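PDB 1LF6: glucoamylase from Thermoanaerobacterium thermosaccharolyticum, which hydrolyses terminal alpha-1,4-linked glucose units, probably one after another from the non-reducing ends of starch-like chains, releasing beta-D-glucose. Local coordinates for residues Tyr64-Asp68 with Ala307-Thr312; Asn313-Tyr317 with Arg363-Tyr367; Ile318-Pro324 with Tyr337-Trp341. All blocks are in the same frame, centred on the assembly; numbering follows the deposited sequence.

Contact 1 of 3, residues Tyr64-Asp68 with Ala307-Thr312; sequences YPTID and ASEDKT
The carboxylate of Asp-310 receives the backbone N-H of Ile-67 almost head-on at OD1. The N to OD1 distance is 2.9 Å and the N-H...O angle is 161°. Beside this bond OD1 of Asp-310 lies 3.3 Å from CB of Thr-66. The other flat group is the ring of Tyr-64. CB of Pro-65 lies over one face of it, offset toward the rim, and the ring also stacks with Phe-250. The peptide bond between Tyr-64 and Pro-65 is cis. The chi1 of Asp-310, -177°, swings the carboxylate away from its own N and toward the 64-68 loop. The side chain of Ile-67 runs antiparallel to that of Asp-310, with CG2 3.9 Å from CB of Asp-310. CD1 of Ile-67 reaches the backbone of Ser-308, 3.4 Å from the carbonyl carbon. A water donates to O of Pro-65 and also to OD1 of Asp-310, at 3.0 Å. OD2 takes the N-H of Asn-313 and, weakly, that of Thr-312. The carboxylate of Asp-310 is thus one polar tie between the N-terminal and catalytic domains. Donors meet both of its oxygens, which is consistent with an ionised group.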
# COMPACT_ATOMS: atom_id res chain seq x y z
N TYR A 64 6.27 13.16 -3.15
CA TYR A 64 7.02 14.25 -2.53
C TYR A 64 6.08 15.43 -2.29
O TYR A 64 5.26 15.75 -3.14
CB TYR A 64 8.19 14.70 -3.42
CG TYR A 64 8.68 16.11 -3.11
CD1 TYR A 64 8.06 17.22 -3.68
CD2 TYR A 64 9.73 16.33 -2.22
CE1 TYR A 64 8.46 18.51 -3.37
CE2 TYR A 64 10.15 17.63 -1.90
CZ TYR A 64 9.51 18.71 -2.48
OH TYR A 64 9.90 20.00 -2.18
N PRO A 65 6.21 16.09 -1.13
CA PRO A 65 7.15 15.82 -0.04
C PRO A 65 6.54 14.94 1.05
O PRO A 65 7.16 14.70 2.08
CB PRO A 65 7.46 17.22 0.47
CG PRO A 65 6.11 17.86 0.40
CD PRO A 65 5.57 17.41 -0.95
N THR A 66 5.31 14.49 0.81
CA THR A 66 4.62 13.63 1.77
C THR A 66 4.22 12.35 1.05
O THR A 66 4.06 12.33 -0.17
CB THR A 66 3.35 14.30 2.32
OG1 THR A 66 2.46 14.59 1.24
CG2 THR A 66 3.70 15.59 3.07
N ILE A 67 4.02 11.29 1.82
CA ILE A 67 3.67 10.00 1.24
C ILE A 67 2.29 9.94 0.58
O ILE A 67 1.95 8.94 -0.05
CB ILE A 67 3.82 8.88 2.31
CG1 ILE A 67 4.03 7.53 1.63
CG2 ILE A 67 2.60 8.87 3.24
CD1 ILE A 67 4.45 6.44 2.59
N ASP A 68 1.49 11.00 0.71
CA ASP A 68 0.17 11.02 0.08
C ASP A 68 0.12 12.07 -1.02
O ASP A 68 -0.95 12.44 -1.50
CB ASP A 68 -0.93 11.27 1.12
CG ASP A 68 -1.00 12.71 1.58
OD1 ASP A 68 0.03 13.42 1.52
OD2 ASP A 68 -2.09 13.14 2.01
N ALA A 307 8.86 1.81 5.07
CA ALA A 307 8.80 2.82 4.02
C ALA A 307 7.40 3.39 3.78
O ALA A 307 7.22 4.23 2.90
CB ALA A 307 9.34 2.23 2.72
N SER A 308 6.41 2.94 4.56
CA SER A 308 5.03 3.42 4.39
C SER A 308 4.61 4.50 5.37
O SER A 308 3.43 4.84 5.47
CB SER A 308 4.06 2.24 4.47
OG SER A 308 4.29 1.33 3.40
N GLU A 309 5.58 5.04 6.10
CA GLU A 309 5.31 6.10 7.07
C GLU A 309 5.56 7.46 6.42
O GLU A 309 6.49 7.61 5.63
CB GLU A 309 6.23 5.95 8.29
CG GLU A 309 6.15 7.09 9.30
CD GLU A 309 7.17 6.97 10.42
OE1 GLU A 309 8.35 6.68 10.13
OE2 GLU A 309 6.80 7.18 11.59
N ASP A 310 4.74 8.45 6.74
CA ASP A 310 4.98 9.78 6.19
C ASP A 310 6.21 10.26 6.95
O ASP A 310 6.44 9.85 8.09
CB ASP A 310 3.81 10.73 6.44
CG ASP A 310 4.05 12.11 5.81
OD1 ASP A 310 4.32 12.17 4.59
OD2 ASP A 310 3.96 13.12 6.54
N LYS A 311 7.01 11.12 6.33
CA LYS A 311 8.22 11.59 6.99
C LYS A 311 8.05 12.92 7.71
O LYS A 311 8.98 13.41 8.36
CB LYS A 311 9.36 11.66 5.97
CG LYS A 311 9.70 10.27 5.43
CD LYS A 311 10.82 10.28 4.40
CE LYS A 311 11.15 8.85 3.98
NZ LYS A 311 12.31 8.75 3.05
N THR A 312 6.85 13.49 7.63
CA THR A 312 6.56 14.75 8.30
C THR A 312 5.62 14.45 9.47
O THR A 312 5.86 14.87 10.60
CB THR A 312 5.91 15.76 7.34
OG1 THR A 312 6.74 15.91 6.18
CG2 THR A 312 5.74 17.12 8.01
O HOH W 1 6.77 13.83 4.80

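Contact 2 of 3, residues Asn313-Tyr317 with Arg363-Tyr367; sequences NKGAY and RSLDY
The ring of Tyr-367 turns one face to Ala-316. CB of Ala-316 stands 4.1 Å from the ring centroid and 26° off the normal, a CH-pi contact. The first torsion of Tyr-367 sets the ring opposite its own backbone N and carries it from the helix out to the 313-317 loop. Its OH is hydrogen-bonded to Thr-382. Arg-363, one helical turn earlier, packs against Lys-314 and reaches Tyr-317. Its chain crosses that of Lys-314 obliquely, with CD 3.5 Å from CB of Lys-314. A bend at chi3 (-50°) then directs the guanidinium toward Tyr-317, whose ring plane is turned 43° from it. NH1 makes a salt bridge to Glu-309, and the same carboxylate oxygen accepts the N-H of Gly-315. Helix 358-375 belongs to the (alpha/alpha) barrel, and a type II beta turn from Asn-313 to Ala-316 is laid against it. Gly-315 lets the backbones come together. Its CA is 3.4 Å from O of Arg-363, in a CA-H...O contact, and a CB there would clash with both Arg-363 and Tyr-367. In return, CA of Ser-364 points its hydrogen at O of Gly-315, 3.5 Å away. CB of Ser-364 also approaches the Tyr-317 ring obliquely, 4.0 Å from CD2. A water donates to O of Lys-314 and to O of Arg-363, bridging turn and helix.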
# COMPACT_ATOMS: atom_id res chain seq x y z
N ASN A 313 4.55 13.71 9.19
CA ASN A 313 3.60 13.32 10.23
C ASN A 313 4.00 11.90 10.61
O ASN A 313 3.45 10.92 10.09
CB ASN A 313 2.17 13.33 9.70
CG ASN A 313 1.53 14.71 9.78
OD1 ASN A 313 1.12 15.15 10.86
ND2 ASN A 313 1.45 15.39 8.65
N LYS A 314 4.98 11.79 11.51
CA LYS A 314 5.47 10.49 11.94
C LYS A 314 4.39 9.65 12.62
O LYS A 314 3.56 10.16 13.37
CB LYS A 314 6.67 10.66 12.88
CG LYS A 314 7.86 11.35 12.23
CD LYS A 314 9.03 11.46 13.19
CE LYS A 314 10.21 12.17 12.55
NZ LYS A 314 11.33 12.35 13.51
N GLY A 315 4.41 8.35 12.35
CA GLY A 315 3.42 7.47 12.93
C GLY A 315 2.27 7.25 11.96
O GLY A 315 1.47 6.33 12.12
N ALA A 316 2.20 8.10 10.94
CA ALA A 316 1.15 7.99 9.93
C ALA A 316 1.50 6.94 8.88
O ALA A 316 2.16 7.25 7.89
CB ALA A 316 0.93 9.34 9.27
N TYR A 317 1.06 5.71 9.09
CA TYR A 317 1.33 4.64 8.13
C TYR A 317 0.11 4.46 7.23
O TYR A 317 -1.01 4.30 7.72
CB TYR A 317 1.65 3.34 8.88
CG TYR A 317 3.02 3.34 9.49
CD1 TYR A 317 4.14 2.99 8.74
CD2 TYR A 317 3.22 3.77 10.81
CE1 TYR A 317 5.42 3.07 9.27
CE2 TYR A 317 4.51 3.85 11.35
CZ TYR A 317 5.60 3.50 10.58
OH TYR A 317 6.87 3.61 11.10
N ARG A 363 5.44 5.11 17.72
CA ARG A 363 5.20 6.33 16.96
C ARG A 363 3.81 6.25 16.35
O ARG A 363 3.09 7.25 16.29
CB ARG A 363 6.26 6.47 15.87
CG ARG A 363 6.72 7.90 15.65
CD ARG A 363 7.88 7.93 14.67
NE ARG A 363 8.91 6.97 15.05
CZ ARG A 363 9.27 5.93 14.31
NH1 ARG A 363 8.70 5.70 13.14
NH2 ARG A 363 10.22 5.11 14.76
N SER A 364 3.42 5.07 15.89
CA SER A 364 2.10 4.92 15.29
C SER A 364 1.04 5.10 16.38
O SER A 364 -0.03 5.67 16.13
CB SER A 364 1.95 3.56 14.60
OG SER A 364 1.71 2.51 15.52
N LEU A 365 1.32 4.62 17.59
CA LEU A 365 0.37 4.77 18.68
C LEU A 365 0.24 6.24 19.05
O LEU A 365 -0.87 6.74 19.26
CB LEU A 365 0.81 3.97 19.92
CG LEU A 365 -0.14 4.00 21.12
CD1 LEU A 365 -1.51 3.49 20.71
CD2 LEU A 365 0.43 3.16 22.26
N ASP A 366 1.37 6.93 19.12
CA ASP A 366 1.36 8.35 19.44
C ASP A 366 0.64 9.17 18.38
O ASP A 366 0.09 10.23 18.67
CB ASP A 366 2.80 8.85 19.63
CG ASP A 366 3.36 8.48 20.98
OD1 ASP A 366 4.55 8.10 21.05
OD2 ASP A 366 2.61 8.57 21.98
N TYR A 367 0.64 8.67 17.14
CA TYR A 367 -0.06 9.35 16.06
C TYR A 367 -1.55 9.28 16.39
O TYR A 367 -2.27 10.27 16.31
CB TYR A 367 0.20 8.65 14.73
CG TYR A 367 -0.65 9.18 13.59
CD1 TYR A 367 -0.31 10.36 12.93
CD2 TYR A 367 -1.81 8.52 13.20
CE1 TYR A 367 -1.11 10.88 11.92
CE2 TYR A 367 -2.63 9.03 12.18
CZ TYR A 367 -2.27 10.21 11.54
OH TYR A 367 -3.07 10.73 10.55
O HOH W 2 4.15 9.63 16.20

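Contact 3 of 3, residues Ile318-Pro324 with Tyr337-Trp341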
# COMPACT_ATOMS: atom_id res chain seq x y z
N ILE A 318 0.34 4.48 5.92
CA ILE A 318 -0.76 4.34 4.98
C ILE A 318 -1.10 2.88 4.66
O ILE A 318 -0.35 1.97 5.00
CB ILE A 318 -0.48 5.10 3.66
CG1 ILE A 318 0.78 4.55 3.00
CG2 ILE A 318 -0.33 6.59 3.95
CD1 ILE A 318 1.01 5.11 1.60
N ALA A 319 -2.25 2.69 4.01
CA ALA A 319 -2.73 1.35 3.67
C ALA A 319 -1.98 0.71 2.51
O ALA A 319 -1.76 -0.50 2.51
CB ALA A 319 -4.22 1.42 3.37
N SER A 320 -1.62 1.51 1.51
CA SER A 320 -0.90 1.00 0.35
C SER A 320 -0.37 2.15 -0.50
O SER A 320 -1.07 3.13 -0.75
CB SER A 320 -1.82 0.13 -0.51
OG SER A 320 -1.12 -0.35 -1.65
N LEU A 321 0.88 2.02 -0.95
CA LEU A 321 1.47 3.06 -1.77
C LEU A 321 1.12 2.82 -3.24
O LEU A 321 1.99 2.73 -4.09
CB LEU A 321 2.99 3.09 -1.59
CG LEU A 321 3.71 4.36 -2.06
CD1 LEU A 321 3.15 5.59 -1.33
CD2 LEU A 321 5.20 4.23 -1.81
N SER A 322 -0.18 2.69 -3.52
CA SER A 322 -0.64 2.48 -4.88
C SER A 322 -2.03 3.08 -5.06
O SER A 322 -2.65 3.52 -4.10
CB SER A 322 -0.68 0.99 -5.22
OG SER A 322 -1.66 0.29 -4.46
N ILE A 323 -2.49 3.09 -6.30
CA ILE A 323 -3.81 3.61 -6.64
C ILE A 323 -4.54 2.50 -7.39
O ILE A 323 -4.51 2.45 -8.62
CB ILE A 323 -3.69 4.85 -7.54
CG1 ILE A 323 -2.87 5.92 -6.81
CG2 ILE A 323 -5.07 5.36 -7.92
CD1 ILE A 323 -2.51 7.10 -7.66
N PRO A 324 -5.19 1.59 -6.65
CA PRO A 324 -5.92 0.46 -7.24
C PRO A 324 -6.69 0.76 -8.52
O PRO A 324 -7.38 1.77 -8.62
CB PRO A 324 -6.83 -0.01 -6.10
CG PRO A 324 -6.94 1.19 -5.21
CD PRO A 324 -5.54 1.73 -5.23
N TYR A 337 -6.10 4.71 -0.77
CA TYR A 337 -5.29 3.90 0.15
C TYR A 337 -4.15 4.70 0.79
O TYR A 337 -3.37 4.17 1.57
CB TYR A 337 -4.71 2.68 -0.58
CG TYR A 337 -5.72 1.58 -0.83
CD1 TYR A 337 -6.75 1.75 -1.76
CD2 TYR A 337 -5.67 0.38 -0.12
CE1 TYR A 337 -7.71 0.76 -1.96
CE2 TYR A 337 -6.62 -0.62 -0.32
CZ TYR A 337 -7.64 -0.42 -1.24
OH TYR A 337 -8.58 -1.39 -1.44
N HIS A 338 -4.06 5.99 0.45
CA HIS A 338 -3.02 6.84 1.01
C HIS A 338 -3.56 7.52 2.27
O HIS A 338 -3.12 8.61 2.63
CB HIS A 338 -2.56 7.89 0.00
CG HIS A 338 -1.92 7.31 -1.22
ND1 HIS A 338 -2.64 6.68 -2.20
CD2 HIS A 338 -0.62 7.24 -1.60
CE1 HIS A 338 -1.82 6.24 -3.14
NE2 HIS A 338 -0.59 6.57 -2.79
N LEU A 339 -4.51 6.87 2.92
CA LEU A 339 -5.11 7.38 4.13
C LEU A 339 -4.65 6.51 5.29
O LEU A 339 -4.08 5.44 5.08
CB LEU A 339 -6.63 7.37 4.03
CG LEU A 339 -7.21 8.30 2.95
CD1 LEU A 339 -8.69 8.03 2.76
CD2 LEU A 339 -6.96 9.74 3.37
N VAL A 340 -4.90 6.97 6.51
CA VAL A 340 -4.51 6.23 7.70
C VAL A 340 -5.73 5.63 8.36
O VAL A 340 -6.67 6.34 8.73
CB VAL A 340 -3.79 7.16 8.73
CG1 VAL A 340 -3.33 6.34 9.94
CG2 VAL A 340 -2.61 7.86 8.09
N TRP A 341 -5.73 4.31 8.49
CA TRP A 341 -6.82 3.59 9.14
C TRP A 341 -6.28 3.02 10.44
O TRP A 341 -5.23 2.37 10.46
CB TRP A 341 -7.31 2.42 8.29
CG TRP A 341 -8.33 2.76 7.24
CD1 TRP A 341 -9.70 2.69 7.37
CD2 TRP A 341 -8.07 3.13 5.88
NE1 TRP A 341 -10.30 2.98 6.16
CE2 TRP A 341 -9.33 3.25 5.23
CE3 TRP A 341 -6.90 3.35 5.14
CZ2 TRP A 341 -9.44 3.60 3.88
CZ3 TRP A 341 -7.01 3.70 3.80
CH2 TRP A 341 -8.28 3.82 3.18
O HOH W 3 -4.68 5.11 -3.46
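The imidazole of His-338 lies under O of Ser-320, which sits over the centre of one ring face, 3.9 Å above the plane. Both segments belong to the long loop between helices 296-306 and 342-355 of the (alpha/alpha) barrel, and Leu-321 is the centre of an inverse gamma turn in it. The loop wraps round the ring. O of Ser-322 comes obliquely to within 3.0 Å of CE1, CG1 of Ile-323 is near the same carbon, and CD1 of Leu-321 approaches CD2. Ile-318 lies alongside, pointing the same way as the histidine. With chi1 at -63°, the ring of His-338 sits beside its own backbone N and comes back toward the loop, although its CB points away. Tyr-337 packs against Pro-324, Ala-319 and Ser-320. CG of Pro-324 is 3.4 Å from its CE1, and CB of Ala-319 and CB of Ser-320 both lie near its CD2. CB of Ala-319 also packs 3.6 Å from CZ3 of Trp-341. O of Tyr-337 accepts the N-H of Ser-320 at 3.2 Å and, weakly, that of Ala-319. In the next shell, NE2 of His-338 is hydrogen-bonded to OH of Tyr-63 on strand 58-63, and OH of Tyr-337 to Glu-636 and Tyr-581. With an alanine here in place of His-338, Tyr-63 is likely to lose this partner, and a gap would probably open beside Ser-322, Leu-321 and Ile-323. NE1 of Trp-341 is hydrogen-bonded to Glu-438, probably the proton donor, and Pro-324 adjoins Trp-325, a likely substrate-binding residue. A water lies at the imidazole edge, in plane, 2.9 Å from ND1 of His-338, and donates to O of Ser-322 at 2.7 Å.

Residues 307-312, 313-317 and 318-324 follow one another without a break after helix 296-306, and each supplies one segment of a contact. Contact 1 has its partner in the N-terminal domain, between strands 58-63 and 70-80. Contact 2 has its partner on helix 358-375. Contact 3 is nested within the loop closed by contact 2. Contact 1 lies about 11 Å, centre to centre, from each of the others, which are about 15 Å apart. A probable hydrogen bond from N of Ile-318 to O of Ser-308 links contacts 1 and 3, while Tyr-367 packs on Val-340 between contacts 2 and 3. One continuous run therefore joins the domain interface to a barrel helix and to the probable active site.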